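Local coordinates for protein DNA-(apurinic or apyrimidinic site) endonuclease 2 (Xenopus laevis, PDB 6WCD) that repairs DNA as a weak abasic-site endonuclease and a 3'-to-5' exonuclease, probably using two magnesium or manganese ions in its catalytic domain, at residues E103-E107 / E108-S112; R145-P148 / E149-E152; T155-L158 / R159-L163; F239-S242 / F243-F246; E280-E283 / S284-D288. All blocks are in the same frame, centred on the assembly; numbering follows the deposited sequence. Where two conformers were deposited one is given.

Contact 1: residues E103-E107 / E108-S112; sequences EQFLE and EELQS
Phe-105 sets its ring anti to its carbonyl carbon (chi1 -57°), and Glu-109 sends CG anti to its own N (chi1 -172°); together these torsions carry the glutamate back along the chain until its carboxylate flanks the ring. The setting is the N-terminus of helix 107-114, with Leu-106 as N-cap, and it illustrates the hydrophobic staple: the residue before the cap, Phe-105, meets Leu-110 in the first turn. Leu-110 CD2 touches Phe-105 CB at 3.6 Å, the two side chains crossing at about a right angle. On the polar side, Glu-109 OE1 comes 3.6 Å from Phe-105 CD2, with carboxylate and ring planes 46° apart. A capping box would join this carboxylate directly to the N-cap amide; here a water stands between Leu-106 N and Glu-109 OE1, although both of its legs are unusually short and the details of the bridge are doubtful. The same oxygen forms a salt bridge with Arg-159 of helix 152-173, whose guanidinium also makes a cation-pi contact with Phe-105. An alanine in place of Phe-105 would probably leave Leu-110 CD2 facing a gap and Arg-159 without its aromatic partner. The backbone closes the first turn from the N-cap itself, Leu-110 N donating to Leu-106 O at 3.0 Å, in the carbonyl plane.

Contact 2: residues R145-P148 / E149-E152; sequences RADP and EKPE
Glu-149 meets Asp-147 twice, through its backbone and through its side chain. Its N donates to Asp-147 OD1 over 3.0 Å, reaching that oxygen from above the carboxylate plane, and its CG lies 3.3 Å from the same Asp-147 OD1. Asp-147 can receive both because its CG stands anti to the backbone N (chi1 176°), which folds the carboxylate forward over the turn. The two side chains cross at a slant, their carboxylate planes 53° apart, and a water donates to Asp-147 OD1 and, weakly, to Glu-149 OE2, which probably eases the repulsion between the two acids. Next comes Lys-150, whose N closes the turn on Asp-147 O at 2.9 Å. Its extended chain passes Asp-147 OD2, CD approaching to 3.5 Å, yet NZ stays 4.6 Å from Asp-147 OD2, beyond a salt bridge, so the attraction is probably modest. A second water accepts from Asp-147 N and donates to Lys-150 O. Pro-151 then leads the chain away toward helix 152-173. With Asp-147 O bonded to Lys-150 N and its side chain to Glu-149 N, this surface loop is an Asx turn set upon a type I beta turn, between strand 133-142 and the helix that follows.

Contact 3: residues T155-L158 / R159-L163; sequences TYKL and RFYHL. With BU1 (1,4-butanediol), chain G.
Lys-157 and Tyr-161, one helical turn apart, run side by side in the same direction, and this is the tight part of the contact. Lys-157 CG rides 4.2 Å above the plane of the Tyr-161 ring, offset toward its rim, and farther out Lys-157 CE comes within 3.2 Å of Tyr-161 OH. A fully extended lysine, with CG anti to the backbone N (chi1 -179°), makes this parallel course possible. Both ends are buried and fixed by polar partners: Lys-157 NZ donates to the carbonyl of Asn-185, which probably stabilizes the transition state, as in relatives, while Tyr-161 OH bonds Val-184 O and Thr-186 OG1. A bound butanediol lies against Lys-157 as well. All of this happens on helix 152-173, the crossover helix of the beta-alpha-beta unit linking parallel strands 133-142 and 177-181. The exposed Thr-155 marks the looser side. Its CG2 merely grazes Arg-159 CG at 4.2 Å as the two lie alongside, the arginine then bending at chi2 and chi3 to take its head to Glu-109. Leu-158, partly exposed, likewise meets Tyr-161 only loosely, CD2 to CD2 at 4.3 Å. Beneath both sides runs the regular helical ladder, in which Arg-159 N bonds Thr-155 O at 2.9 Å, nearly straight.

Contact 4: residues F239-S242 / F243-F246; sequences FYDS and FRYF
Tyr-240 and Tyr-245 lay their rings almost parallel, planes 22° apart, but slide past each other. With 5.7 Å between the ring centroids the overlap is slight, and the closest atoms are Tyr-240 CD2 and Tyr-245 CD2, 3.8 Å apart. On the other side of its ring Tyr-245 holds CD1 3.6 Å above the centre of the Phe-246 ring. Phe-246 in turn presents its own edge to the backbone, CD2 lying 3.3 Å from Ser-242 O near the ring plane. The aromatic groups are thus arranged in succession over a sharp change of direction: strand 239-241, paired antiparallel with strand 269-278 in the DNase I-like fold, gives way at once to the short helix 242-246. Asp-241 is the N-cap. Its O accepts from Tyr-245 N at 3.1 Å, in the carbonyl plane, and more weakly from Arg-244 N. Its OD1 reaches the first turn through a water that donates to it and accepts from Phe-243 N. Asp-241 and Arg-244 lie alongside each other, pointing the same way, but what meets is a carboxylate oxygen and a methylene, Asp-241 OD2 and Arg-244 CG at 3.7 Å. The carboxylate and guanidinium planes are 64° apart, and each group goes to another mate, Asp-241 to Arg-271 and Arg-244 to Asp-192. Over one face of the Arg-244 guanidinium sits Phe-243 CE2, 3.6 Å from its plane and displaced toward the rim. Ser-242 OG, placed between N and the carbonyl carbon (chi1 66°), bonds Ile-275 O and Ser-289 OG.

Contact 5: residues E280-E283 / S284-D288; sequences ELVE and SEFLD
Phe-286, Ser-284 and Leu-281 carry this contact, in which helix 279-285 is folded against the start of strand 286-291. Val-282 sets a methyl squarely on the Phe-286 ring: CG2 is 4.2 Å from the centroid and 10° off the normal, a CH-pi contact over the face. Leu-281 comes obliquely to the same ring, its CD2 3.9 Å from Phe-286 CE1. With CG anti to the backbone N (chi1 -178°), the leucine also brings CD1 to 3.9 Å from Glu-285 CB, crossing that side chain at about a right angle. Ser-284 acts mainly through its backbone, donating from N to Glu-280 O at 2.9 Å. Glu-285 N follows with a bond to Leu-281 O at 2.8 Å. Phe-286 N makes two weak bonds, to Leu-281 O and Val-282 O. Replacing Phe-286 by an alanine would probably leave Val-282 CG2 and Leu-281 CD2 without the ring they pack on and open a gap beside them. Beyond the two segments, Phe-286 touches Ile-179 of strand 177-181 as well as Ala-305 and Met-307 of strand 303-307, thus meeting both sheets. Helix 242-246 brings Ser-242 to the ring and Phe-246 to the same side chain, and strand 286-291, outermost in its sheet, starts with a classic beta bulge where Leu-287 and Asp-288 face Phe-306.

The five contacts show how local contacts differ with their surroundings. Contact 2 lies wholly at the surface and relies on carboxylate, amide and water; contacts 1, 3, 4 and 5 are partly buried and add rings and aliphatic groups. Contacts 1 and 3 tie the start of helix 107-114 and the loop before it to helix 152-173: Gln-104 probably bonds His-162, and Phe-105 packs on that same imidazole. Contact 2 leads into the helix that holds contact 3, touching it lightly where Ala-146 meets Lys-157. Contacts 4 and 5, centres about 9 Å apart, share a largely apolar seam, with Ser-242 CB on Phe-286 and a probable bond from Tyr-240 to Glu-283. One passes from strand to helix, the other from helix to strand.

Contact 1: residues E103-E107 / E108-S112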
# COMPACT_ATOMS: atom_id res chain seq x y z
N GLU A 103 7.44 15.18 -16.69
CA GLU A 103 8.24 16.33 -17.13
C GLU A 103 8.59 17.28 -16.00
O GLU A 103 9.63 17.92 -16.03
CB GLU A 103 7.46 17.08 -18.22
CG GLU A 103 8.29 17.92 -19.16
CD GLU A 103 7.49 18.31 -20.40
OE1 GLU A 103 6.24 18.28 -20.33
OE2 GLU A 103 8.11 18.63 -21.44
N GLN A 104 7.71 17.39 -15.01
CA GLN A 104 7.93 18.32 -13.90
C GLN A 104 8.96 17.82 -12.90
O GLN A 104 9.31 18.56 -11.99
CB GLN A 104 6.64 18.55 -13.12
CG GLN A 104 5.49 19.12 -13.90
CD GLN A 104 4.15 18.59 -13.41
OE1 GLN A 104 4.09 17.51 -12.81
NE2 GLN A 104 3.09 19.34 -13.65
N PHE A 105 9.42 16.58 -13.02
CA PHE A 105 10.42 16.01 -12.11
C PHE A 105 11.78 15.78 -12.78
O PHE A 105 11.88 15.02 -13.76
CB PHE A 105 9.94 14.63 -11.60
CG PHE A 105 8.60 14.62 -10.90
CD1 PHE A 105 7.43 14.55 -11.60
CD2 PHE A 105 8.55 14.53 -9.50
CE1 PHE A 105 6.20 14.47 -10.93
CE2 PHE A 105 7.35 14.49 -8.85
CZ PHE A 105 6.18 14.44 -9.53
N LEU A 106 12.86 16.30 -12.18
CA LEU A 106 14.20 15.87 -12.58
C LEU A 106 14.36 14.37 -12.35
O LEU A 106 13.79 13.82 -11.42
CB LEU A 106 15.29 16.58 -11.74
CG LEU A 106 15.52 18.08 -11.66
CD1 LEU A 106 16.55 18.43 -10.56
CD2 LEU A 106 16.04 18.61 -12.95
N GLU A 107 15.18 13.70 -13.17
CA GLU A 107 15.49 12.30 -12.90
C GLU A 107 16.07 12.10 -11.52
O GLU A 107 15.77 11.10 -10.85
CB GLU A 107 16.53 11.75 -13.88
CG GLU A 107 16.31 12.06 -15.28
CD GLU A 107 17.54 11.76 -16.05
OE1 GLU A 107 18.20 10.71 -15.82
OE2 GLU A 107 17.87 12.63 -16.84
N GLU A 108 16.94 13.01 -11.08
CA GLU A 108 17.51 12.78 -9.77
C GLU A 108 16.43 12.90 -8.70
O GLU A 108 16.50 12.21 -7.69
CB GLU A 108 18.65 13.70 -9.50
CG GLU A 108 19.67 13.45 -10.54
CD GLU A 108 21.01 13.80 -10.08
OE1 GLU A 108 21.10 14.55 -9.09
OE2 GLU A 108 21.96 13.28 -10.71
N GLU A 109 15.42 13.73 -8.93
CA GLU A 109 14.30 13.74 -7.99
C GLU A 109 13.52 12.43 -8.04
O GLU A 109 13.04 11.90 -7.01
CB GLU A 109 13.39 14.93 -8.26
CG GLU A 109 12.34 15.05 -7.16
CD GLU A 109 11.30 16.10 -7.46
OE1 GLU A 109 11.30 16.72 -8.54
OE2 GLU A 109 10.40 16.20 -6.57
N LEU A 110 13.29 11.87 -9.24
CA LEU A 110 12.64 10.59 -9.30
C LEU A 110 13.41 9.52 -8.52
O LEU A 110 12.81 8.68 -7.83
CB LEU A 110 12.46 10.14 -10.75
CG LEU A 110 11.50 11.02 -11.56
CD1 LEU A 110 11.46 10.48 -12.99
CD2 LEU A 110 10.08 11.07 -10.98
N GLN A 111 14.75 9.54 -8.61
CA GLN A 111 15.51 8.55 -7.86
C GLN A 111 15.28 8.74 -6.38
O GLN A 111 15.08 7.78 -5.63
CB GLN A 111 17.00 8.65 -8.20
CG GLN A 111 17.83 7.58 -7.51
CD GLN A 111 18.99 7.09 -8.36
OE1 GLN A 111 19.27 7.64 -9.43
NE2 GLN A 111 19.68 6.06 -7.89
N SER A 112 15.29 9.99 -5.94
CA SER A 112 15.10 10.26 -4.52
C SER A 112 13.75 9.83 -4.03
O SER A 112 13.64 9.32 -2.91
CB SER A 112 15.26 11.74 -4.24
OG SER A 112 16.58 12.13 -4.47
O HOH W 1 12.90 17.79 -10.01

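Contact 2: residues R145-P148 / E149-E152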
# COMPACT_ATOMS: atom_id res chain seq x y z
N ARG A 145 6.63 11.35 5.71
CA ARG A 145 6.12 12.24 6.68
C ARG A 145 6.95 13.52 6.66
O ARG A 145 8.15 13.51 6.43
CB ARG A 145 6.20 11.63 8.08
N ALA A 146 6.28 14.63 6.93
CA ALA A 146 6.93 15.91 7.15
C ALA A 146 7.63 15.87 8.51
O ALA A 146 7.27 15.08 9.40
CB ALA A 146 5.93 17.05 7.10
N ASP A 147 8.65 16.64 8.64
CA ASP A 147 9.50 16.63 9.81
C ASP A 147 9.84 18.08 10.04
O ASP A 147 10.56 18.67 9.25
CB ASP A 147 10.75 15.80 9.55
CG ASP A 147 11.74 15.81 10.68
OD1 ASP A 147 11.56 16.58 11.66
OD2 ASP A 147 12.73 15.06 10.56
N PRO A 148 9.34 18.71 11.10
CA PRO A 148 9.64 20.13 11.29
C PRO A 148 11.12 20.48 11.32
O PRO A 148 11.50 21.59 10.93
CB PRO A 148 8.96 20.44 12.63
CG PRO A 148 7.78 19.49 12.64
CD PRO A 148 8.30 18.22 12.03
N GLU A 149 11.99 19.59 11.80
CA GLU A 149 13.38 19.95 11.86
C GLU A 149 14.10 19.69 10.54
O GLU A 149 15.24 20.11 10.40
CB GLU A 149 14.09 19.29 13.05
CG GLU A 149 14.25 17.83 13.05
CD GLU A 149 14.93 17.34 14.34
OE1 GLU A 149 15.47 18.18 15.11
OE2 GLU A 149 14.94 16.12 14.58
N LYS A 150 13.40 19.12 9.55
CA LYS A 150 13.93 18.94 8.19
C LYS A 150 12.89 19.42 7.18
O LYS A 150 12.12 18.63 6.62
CB LYS A 150 14.27 17.47 7.92
CG LYS A 150 15.35 16.92 8.85
CD LYS A 150 15.61 15.44 8.56
CE LYS A 150 16.35 14.74 9.70
NZ LYS A 150 16.83 13.38 9.33
N PRO A 151 12.92 20.74 6.88
CA PRO A 151 11.82 21.32 6.10
C PRO A 151 11.68 20.72 4.73
O PRO A 151 10.58 20.72 4.18
CB PRO A 151 12.21 22.80 6.00
CG PRO A 151 13.10 23.03 7.17
CD PRO A 151 13.83 21.75 7.41
N GLU A 152 12.78 20.21 4.16
CA GLU A 152 12.69 19.60 2.82
C GLU A 152 11.80 18.38 2.78
O GLU A 152 11.34 17.95 1.70
CB GLU A 152 14.11 19.24 2.34
CG GLU A 152 14.77 18.10 3.08
CD GLU A 152 15.53 18.50 4.35
OE1 GLU A 152 15.39 19.63 4.86
OE2 GLU A 152 16.28 17.63 4.86
O HOH W 2 9.30 18.84 6.76
O HOH W 3 11.72 15.24 14.01

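Contact 3: residues T155-L158 / R159-L163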
# COMPACT_ATOMS: atom_id res chain seq x y z
N THR A 155 8.23 19.02 1.46
CA THR A 155 8.22 19.06 -0.00
C THR A 155 8.31 17.67 -0.59
O THR A 155 7.56 17.31 -1.49
CB THR A 155 9.42 19.88 -0.48
OG1 THR A 155 9.41 21.18 0.12
CG2 THR A 155 9.38 20.05 -1.98
N TYR A 156 9.18 16.84 -0.02
CA TYR A 156 9.29 15.45 -0.46
C TYR A 156 7.94 14.74 -0.41
O TYR A 156 7.56 14.03 -1.32
CB TYR A 156 10.36 14.75 0.40
CG TYR A 156 10.69 13.33 0.08
CD1 TYR A 156 11.61 13.03 -0.90
CD2 TYR A 156 10.13 12.29 0.77
CE1 TYR A 156 11.89 11.71 -1.23
CE2 TYR A 156 10.41 10.95 0.44
CZ TYR A 156 11.36 10.71 -0.55
OH TYR A 156 11.65 9.39 -0.88
N LYS A 157 7.21 14.92 0.69
CA LYS A 157 5.93 14.25 0.86
C LYS A 157 4.93 14.67 -0.23
O LYS A 157 4.23 13.82 -0.81
CB LYS A 157 5.39 14.56 2.27
CG LYS A 157 4.05 13.87 2.55
CD LYS A 157 3.51 14.30 3.93
CE LYS A 157 2.25 13.45 4.23
NZ LYS A 157 1.62 13.82 5.52
N LEU A 158 4.86 15.98 -0.49
CA LEU A 158 3.89 16.48 -1.47
C LEU A 158 4.29 16.03 -2.88
O LEU A 158 3.43 15.68 -3.68
CB LEU A 158 3.77 17.99 -1.37
CG LEU A 158 3.29 18.48 0.02
CD1 LEU A 158 3.37 19.99 0.13
CD2 LEU A 158 1.85 18.04 0.22
N ARG A 159 5.60 16.01 -3.16
CA ARG A 159 6.06 15.50 -4.46
C ARG A 159 5.81 14.02 -4.61
O ARG A 159 5.46 13.56 -5.70
CB ARG A 159 7.52 15.87 -4.64
CG ARG A 159 7.75 17.39 -4.74
CD ARG A 159 7.19 17.96 -5.99
NE ARG A 159 8.10 17.68 -7.09
CZ ARG A 159 7.99 18.23 -8.28
NH1 ARG A 159 6.93 18.98 -8.56
NH2 ARG A 159 8.95 18.04 -9.18
N PHE A 160 5.90 13.25 -3.52
CA PHE A 160 5.56 11.83 -3.57
C PHE A 160 4.09 11.63 -3.91
O PHE A 160 3.76 10.80 -4.74
CB PHE A 160 5.91 11.18 -2.24
CG PHE A 160 5.79 9.70 -2.23
CD1 PHE A 160 4.61 9.07 -1.88
CD2 PHE A 160 6.87 8.91 -2.56
CE1 PHE A 160 4.52 7.66 -1.87
CE2 PHE A 160 6.78 7.51 -2.56
CZ PHE A 160 5.61 6.91 -2.21
N TYR A 161 3.21 12.41 -3.28
CA TYR A 161 1.81 12.37 -3.62
C TYR A 161 1.57 12.69 -5.10
O TYR A 161 0.77 12.01 -5.75
CB TYR A 161 1.05 13.38 -2.79
CG TYR A 161 0.80 13.04 -1.34
CD1 TYR A 161 0.75 11.75 -0.88
CD2 TYR A 161 0.49 14.05 -0.45
CE1 TYR A 161 0.44 11.49 0.47
CE2 TYR A 161 0.16 13.79 0.89
CZ TYR A 161 0.13 12.49 1.32
OH TYR A 161 -0.23 12.25 2.68
N HIS A 162 2.28 13.69 -5.63
CA HIS A 162 2.06 14.04 -7.03
C HIS A 162 2.56 12.92 -7.93
O HIS A 162 1.88 12.57 -8.91
CB HIS A 162 2.79 15.35 -7.32
CG HIS A 162 2.57 15.89 -8.70
ND1 HIS A 162 1.32 16.09 -9.23
CD2 HIS A 162 3.45 16.32 -9.63
CE1 HIS A 162 1.44 16.59 -10.45
NE2 HIS A 162 2.72 16.74 -10.72
N LEU A 163 3.68 12.31 -7.60
CA LEU A 163 4.14 11.16 -8.38
C LEU A 163 3.17 9.98 -8.31
O LEU A 163 2.92 9.29 -9.32
CB LEU A 163 5.54 10.75 -7.91
CG LEU A 163 6.22 9.58 -8.66
CD1 LEU A 163 6.42 10.00 -10.08
CD2 LEU A 163 7.56 9.27 -7.96
C1 BU1 G . -0.73 15.47 6.75
C2 BU1 G . -0.82 16.17 5.39
C3 BU1 G . 0.55 16.53 4.81
C4 BU1 G . 0.67 18.03 4.53
O5 BU1 G . -1.89 15.75 7.51
O6 BU1 G . 1.97 18.45 4.86

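Contact 4: residues F239-S242 / F243-F246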
# COMPACT_ATOMS: atom_id res chain seq x y z
N PHE A 239 -10.74 8.04 -8.08
CA PHE A 239 -10.62 6.99 -7.07
C PHE A 239 -11.61 7.22 -5.95
O PHE A 239 -11.92 8.35 -5.58
CB PHE A 239 -9.19 6.96 -6.54
CG PHE A 239 -8.21 6.40 -7.53
CD1 PHE A 239 -7.62 7.20 -8.51
CD2 PHE A 239 -7.96 5.07 -7.56
CE1 PHE A 239 -6.76 6.60 -9.49
CE2 PHE A 239 -7.11 4.50 -8.50
CZ PHE A 239 -6.54 5.27 -9.49
N TYR A 240 -12.15 6.13 -5.38
CA TYR A 240 -12.99 6.20 -4.21
C TYR A 240 -12.24 5.61 -3.00
O TYR A 240 -11.56 4.58 -3.12
CB TYR A 240 -14.27 5.39 -4.38
CG TYR A 240 -15.35 5.94 -5.26
CD1 TYR A 240 -15.38 7.27 -5.61
CD2 TYR A 240 -16.38 5.11 -5.69
CE1 TYR A 240 -16.38 7.77 -6.40
CE2 TYR A 240 -17.40 5.60 -6.47
CZ TYR A 240 -17.40 6.93 -6.82
OH TYR A 240 -18.41 7.43 -7.61
N ASP A 241 -12.47 6.23 -1.86
CA ASP A 241 -12.12 5.70 -0.53
C ASP A 241 -13.10 4.58 -0.19
O ASP A 241 -14.26 4.84 0.15
CB ASP A 241 -12.21 6.86 0.45
CG ASP A 241 -11.83 6.51 1.88
OD1 ASP A 241 -11.71 5.32 2.25
OD2 ASP A 241 -11.70 7.46 2.68
N SER A 242 -12.67 3.34 -0.33
CA SER A 242 -13.66 2.26 -0.29
C SER A 242 -14.30 2.14 1.07
O SER A 242 -15.46 1.77 1.18
CB SER A 242 -13.00 0.93 -0.71
OG SER A 242 -11.99 0.44 0.20
N PHE A 243 -13.54 2.35 2.15
CA PHE A 243 -14.15 2.29 3.46
C PHE A 243 -15.36 3.20 3.54
O PHE A 243 -16.41 2.82 4.06
CB PHE A 243 -13.16 2.66 4.56
CG PHE A 243 -13.76 2.64 5.96
CD1 PHE A 243 -14.16 1.47 6.57
CD2 PHE A 243 -13.92 3.81 6.67
CE1 PHE A 243 -14.78 1.47 7.80
CE2 PHE A 243 -14.49 3.83 7.89
CZ PHE A 243 -14.92 2.67 8.48
N ARG A 244 -15.24 4.44 3.02
CA ARG A 244 -16.35 5.37 3.14
C ARG A 244 -17.44 5.14 2.11
O ARG A 244 -18.57 5.59 2.30
CB ARG A 244 -15.81 6.81 3.02
CG ARG A 244 -15.05 7.23 4.22
CD ARG A 244 -15.87 7.24 5.50
NE ARG A 244 -15.03 7.64 6.63
CZ ARG A 244 -15.36 7.46 7.91
NH1 ARG A 244 -16.45 6.81 8.25
NH2 ARG A 244 -14.52 7.86 8.84
N TYR A 245 -17.16 4.42 1.03
CA TYR A 245 -18.21 4.01 0.13
C TYR A 245 -19.21 3.13 0.88
O TYR A 245 -20.41 3.23 0.66
CB TYR A 245 -17.58 3.25 -1.05
CG TYR A 245 -18.56 2.88 -2.15
CD1 TYR A 245 -19.13 1.62 -2.20
CD2 TYR A 245 -18.86 3.77 -3.16
CE1 TYR A 245 -20.02 1.26 -3.21
CE2 TYR A 245 -19.73 3.42 -4.17
CZ TYR A 245 -20.31 2.18 -4.18
OH TYR A 245 -21.19 1.84 -5.19
N PHE A 246 -18.70 2.28 1.78
CA PHE A 246 -19.59 1.35 2.49
C PHE A 246 -19.99 1.83 3.88
O PHE A 246 -21.02 1.40 4.38
CB PHE A 246 -18.91 -0.02 2.56
CG PHE A 246 -18.78 -0.70 1.22
CD1 PHE A 246 -19.88 -1.28 0.62
CD2 PHE A 246 -17.58 -0.70 0.56
CE1 PHE A 246 -19.76 -1.89 -0.61
CE2 PHE A 246 -17.48 -1.30 -0.65
CZ PHE A 246 -18.56 -1.88 -1.23
O HOH W 4 -10.43 2.96 2.48

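Contact 5: residues E280-E283 / S284-D288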
# COMPACT_ATOMS: atom_id res chain seq x y z
N GLU A 280 -15.16 2.51 -11.00
CA GLU A 280 -15.86 1.35 -11.53
C GLU A 280 -15.58 0.08 -10.72
O GLU A 280 -16.47 -0.77 -10.53
CB GLU A 280 -15.50 1.14 -13.00
CG GLU A 280 -16.40 0.14 -13.71
CD GLU A 280 -15.97 -0.15 -15.14
OE1 GLU A 280 -16.09 -1.32 -15.57
OE2 GLU A 280 -15.52 0.79 -15.82
N LEU A 281 -14.35 -0.11 -10.29
CA LEU A 281 -13.98 -1.27 -9.48
C LEU A 281 -14.72 -1.30 -8.17
O LEU A 281 -15.27 -2.33 -7.78
CB LEU A 281 -12.47 -1.22 -9.21
CG LEU A 281 -11.90 -2.40 -8.41
CD1 LEU A 281 -11.97 -3.72 -9.22
CD2 LEU A 281 -10.47 -2.06 -7.93
N VAL A 282 -14.76 -0.19 -7.46
CA VAL A 282 -15.43 -0.16 -6.17
C VAL A 282 -16.94 -0.40 -6.35
O VAL A 282 -17.54 -1.18 -5.61
CB VAL A 282 -15.13 1.15 -5.43
CG1 VAL A 282 -15.93 1.28 -4.12
CG2 VAL A 282 -13.67 1.24 -5.15
N GLU A 283 -17.57 0.27 -7.32
CA GLU A 283 -19.01 0.16 -7.53
C GLU A 283 -19.41 -1.24 -7.99
O GLU A 283 -20.48 -1.72 -7.62
CB GLU A 283 -19.47 1.18 -8.57
CG GLU A 283 -19.39 2.61 -8.10
CD GLU A 283 -19.69 3.63 -9.22
OE1 GLU A 283 -19.74 3.23 -10.41
OE2 GLU A 283 -19.85 4.83 -8.91
N SER A 284 -18.60 -1.87 -8.84
CA SER A 284 -19.04 -3.13 -9.45
C SER A 284 -18.41 -4.37 -8.82
O SER A 284 -19.02 -5.45 -8.95
CB SER A 284 -18.72 -3.15 -10.93
OG SER A 284 -19.41 -2.11 -11.58
N GLU A 285 -17.25 -4.29 -8.20
CA GLU A 285 -16.59 -5.49 -7.72
C GLU A 285 -16.41 -5.56 -6.22
O GLU A 285 -16.13 -6.64 -5.71
CB GLU A 285 -15.22 -5.65 -8.38
CG GLU A 285 -15.29 -5.64 -9.94
CD GLU A 285 -16.02 -6.81 -10.58
OE1 GLU A 285 -16.07 -7.89 -9.95
OE2 GLU A 285 -16.54 -6.66 -11.73
N PHE A 286 -16.50 -4.45 -5.49
CA PHE A 286 -16.33 -4.53 -4.05
C PHE A 286 -17.62 -4.95 -3.37
O PHE A 286 -18.72 -4.57 -3.76
CB PHE A 286 -15.89 -3.18 -3.44
CG PHE A 286 -14.41 -2.90 -3.47
CD1 PHE A 286 -13.64 -3.02 -4.60
CD2 PHE A 286 -13.78 -2.44 -2.31
CE1 PHE A 286 -12.27 -2.70 -4.58
CE2 PHE A 286 -12.42 -2.13 -2.29
CZ PHE A 286 -11.68 -2.26 -3.42
N LEU A 287 -17.46 -5.76 -2.31
CA LEU A 287 -18.54 -6.10 -1.40
C LEU A 287 -18.49 -5.32 -0.09
O LEU A 287 -19.56 -5.04 0.49
CB LEU A 287 -18.51 -7.61 -1.10
CG LEU A 287 -18.88 -8.48 -2.30
CD1 LEU A 287 -18.41 -9.90 -2.03
CD2 LEU A 287 -20.35 -8.47 -2.61
N ASP A 288 -17.30 -5.07 0.43
CA ASP A 288 -17.15 -4.34 1.68
C ASP A 288 -15.72 -3.89 1.82
O ASP A 288 -14.82 -4.36 1.12
CB ASP A 288 -17.57 -5.21 2.86
CG ASP A 288 -17.97 -4.42 4.12
OD1 ASP A 288 -17.93 -3.16 4.17
OD2 ASP A 288 -18.39 -5.11 5.10
O HOH W 5 -19.87 -2.28 -4.93